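Local coordinates for sortase (PDB 5GO5), which is a class E sortase, a housekeeping cysteine transpeptidase that probably cleaves a sorting signal and joins secreted proteins to the cell wall, at residues 119-124 / 128-133. Numbering follows the deposited sequence.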
loop_
_atom_site.group_PDB
_atom_site.type_symbol
_atom_site.label_atom_id
_atom_site.label_comp_id
_atom_site.label_asym_id
_atom_site.label_seq_id
_atom_site.Cartn_x
_atom_site.Cartn_y
_atom_site.Cartn_z
ATOM N N GLU A 119 9.473 -5.368 -1.335
ATOM C CA GLU A 119 9.378 -3.946 -1.534
ATOM C C GLU A 119 8.033 -3.572 -2.147
ATOM O O GLU A 119 7.476 -4.291 -3.009
ATOM C CB GLU A 119 10.499 -3.462 -2.437
ATOM C CG GLU A 119 11.888 -3.698 -1.851
ATOM C CD GLU A 119 12.889 -4.168 -2.920
ATOM O OE1 GLU A 119 12.519 -4.885 -3.895
ATOM O OE2 GLU A 119 14.057 -3.784 -2.819
ATOM N N VAL A 120 7.537 -2.425 -1.711
ATOM C CA VAL A 120 6.358 -1.760 -2.259
ATOM C C VAL A 120 6.797 -0.362 -2.630
ATOM O O VAL A 120 7.245 0.382 -1.779
ATOM C CB VAL A 120 5.198 -1.726 -1.222
ATOM C CG1 VAL A 120 4.010 -0.985 -1.772
ATOM C CG2 VAL A 120 4.825 -3.142 -0.757
ATOM N N VAL A 121 6.737 -0.036 -3.922
ATOM C CA VAL A 121 7.352 1.143 -4.466
ATOM C C VAL A 121 6.289 2.045 -5.051
ATOM O O VAL A 121 5.436 1.547 -5.800
ATOM C CB VAL A 121 8.359 0.791 -5.575
ATOM C CG1 VAL A 121 9.025 2.033 -6.132
ATOM C CG2 VAL A 121 9.440 -0.133 -4.999
ATOM N N LEU A 122 6.315 3.329 -4.692
ATOM C CA LEU A 122 5.419 4.298 -5.280
ATOM C C LEU A 122 6.134 5.483 -5.843
ATOM O O LEU A 122 7.185 5.907 -5.332
ATOM C CB LEU A 122 4.395 4.822 -4.284
ATOM C CG LEU A 122 3.425 3.762 -3.764
ATOM C CD1 LEU A 122 3.870 3.149 -2.450
ATOM C CD2 LEU A 122 1.992 4.276 -3.656
ATOM N N THR A 123 5.541 6.046 -6.888
ATOM C CA THR A 123 5.954 7.330 -7.395
ATOM C C THR A 123 4.782 8.305 -7.349
ATOM O O THR A 123 3.638 7.922 -7.662
ATOM C CB THR A 123 6.566 7.283 -8.823
ATOM O OG1 THR A 123 6.785 8.624 -9.272
ATOM C CG2 THR A 123 5.688 6.529 -9.808
ATOM N N ASP A 124 5.075 9.526 -6.951
ATOM C CA ASP A 124 4.106 10.654 -7.052
ATOM C C ASP A 124 4.406 11.558 -8.244
ATOM O O ASP A 124 3.827 12.645 -8.347
ATOM C CB ASP A 124 4.033 11.472 -5.771
ATOM C CG ASP A 124 5.342 12.137 -5.405
ATOM O OD1 ASP A 124 6.291 12.038 -6.179
ATOM O OD2 ASP A 124 5.449 12.676 -4.271
ATOM N N TRP A 128 10.411 8.734 -5.887
ATOM C CA TRP A 128 10.213 7.338 -5.722
ATOM C C TRP A 128 10.369 6.993 -4.255
ATOM O O TRP A 128 11.398 7.273 -3.675
ATOM C CB TRP A 128 11.284 6.540 -6.437
ATOM C CG TRP A 128 11.130 6.507 -7.951
ATOM C CD1 TRP A 128 11.882 7.169 -8.860
ATOM C CD2 TRP A 128 10.185 5.733 -8.683
ATOM N NE1 TRP A 128 11.463 6.857 -10.150
ATOM C CE2 TRP A 128 10.423 5.966 -10.059
ATOM C CE3 TRP A 128 9.175 4.851 -8.310
ATOM C CZ2 TRP A 128 9.672 5.362 -11.049
ATOM C CZ3 TRP A 128 8.453 4.230 -9.296
ATOM C CH2 TRP A 128 8.696 4.500 -10.638
ATOM N N PHE A 129 9.365 6.325 -3.702
ATOM C CA PHE A 129 9.348 5.897 -2.305
ATOM C C PHE A 129 9.437 4.396 -2.293
ATOM O O PHE A 129 8.571 3.723 -2.877
ATOM C CB PHE A 129 8.017 6.332 -1.652
ATOM C CG PHE A 129 7.788 7.815 -1.633
ATOM C CD1 PHE A 129 7.238 8.468 -2.738
ATOM C CD2 PHE A 129 8.163 8.576 -0.519
ATOM C CE1 PHE A 129 7.028 9.851 -2.720
ATOM C CE2 PHE A 129 7.935 9.962 -0.491
ATOM C CZ PHE A 129 7.376 10.586 -1.592
ATOM N N THR A 130 10.422 3.838 -1.581
ATOM C CA THR A 130 10.520 2.409 -1.418
ATOM C C THR A 130 10.194 2.039 0.004
ATOM O O THR A 130 10.951 2.401 0.907
ATOM C CB THR A 130 11.934 1.879 -1.743
ATOM O OG1 THR A 130 12.236 2.195 -3.107
ATOM C CG2 THR A 130 12.014 0.405 -1.580
ATOM N N TYR A 131 9.088 1.307 0.178
ATOM C CA TYR A 131 8.725 0.726 1.444
ATOM C C TYR A 131 9.122 -0.741 1.492
ATOM O O TYR A 131 9.151 -1.416 0.453
ATOM C CB TYR A 131 7.227 0.861 1.683
ATOM C CG TYR A 131 6.712 2.248 1.935
ATOM C CD1 TYR A 131 6.393 3.116 0.889
ATOM C CD2 TYR A 131 6.516 2.731 3.252
ATOM C CE1 TYR A 131 5.871 4.395 1.127
ATOM C CE2 TYR A 131 5.990 3.999 3.485
ATOM C CZ TYR A 131 5.676 4.832 2.432
ATOM O OH TYR A 131 5.137 6.073 2.744
ATOM N N VAL A 132 9.387 -1.251 2.682
ATOM C CA VAL A 132 9.746 -2.666 2.859
ATOM C C VAL A 132 8.811 -3.334 3.846
ATOM O O VAL A 132 8.624 -2.835 4.937
ATOM C CB VAL A 132 11.187 -2.790 3.333
ATOM C CG1 VAL A 132 11.516 -4.267 3.650
ATOM C CG2 VAL A 132 12.102 -2.279 2.243
ATOM N N ILE A 133 8.235 -4.450 3.449
ATOM C CA ILE A 133 7.281 -5.191 4.277
ATOM C C ILE A 133 7.927 -5.785 5.517
ATOM O O ILE A 133 8.963 -6.476 5.424
ATOM C CB ILE A 133 6.555 -6.277 3.467
ATOM C CG1 ILE A 133 5.659 -5.617 2.418
ATOM C CG2 ILE A 133 5.744 -7.179 4.386
ATOM C CD1 ILE A 133 4.950 -6.563 1.478
#
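Val120 and Leu122 pair with Tyr131 and Phe129 through four backbone hydrogen bonds, the straightest running from Phe129 N to Leu122 O (2.8 Å, 173° at the hydrogen), as strand 119-123 runs antiparallel to the 128-133 part of strand 127-140 in a beta hairpin of the sortase barrel. The hairpin illustrates how a two-stranded unit serves two faces at once. On one, Val120, Leu122 and Tyr131 gather against Leu164 of strand 162-167; Leu122 CD1 meets Tyr131 CD1 at 4.2 Å, Val120 CG2 lies 4.1 Å from Ile133 CD1, and the phenol OH is hydrogen-bonded to Gly90 N. The other carries Glu119, Val121, Thr123, Thr130 and Trp128, and Pro196, Ala198 and Leu199, near the C-terminus, pack against it. Trp128 has CG anti to its carbonyl carbon (chi1 -74°), which swings the indole across to the neighbouring strand. Thr123 CB sits over the six-membered ring of Trp128 in a CH-pi contact, 3.7 Å from its centroid, while Val121 CG1 approaches Trp128 CE3 to 3.6 Å. With an alanine in place of Trp128, Thr123 and Val121 would probably lose this shared contact, and a gap would probably open beside Pro196 and Leu199. At the turn, Asp124 OD1 accepts hydrogen bonds from Thr126 N and Thr127 N, and the carboxylate stands almost perpendicular to the Phe129 ring (89°), with Asp124 OD2 3.6 Å from Phe129 CE1 at the ring's edge.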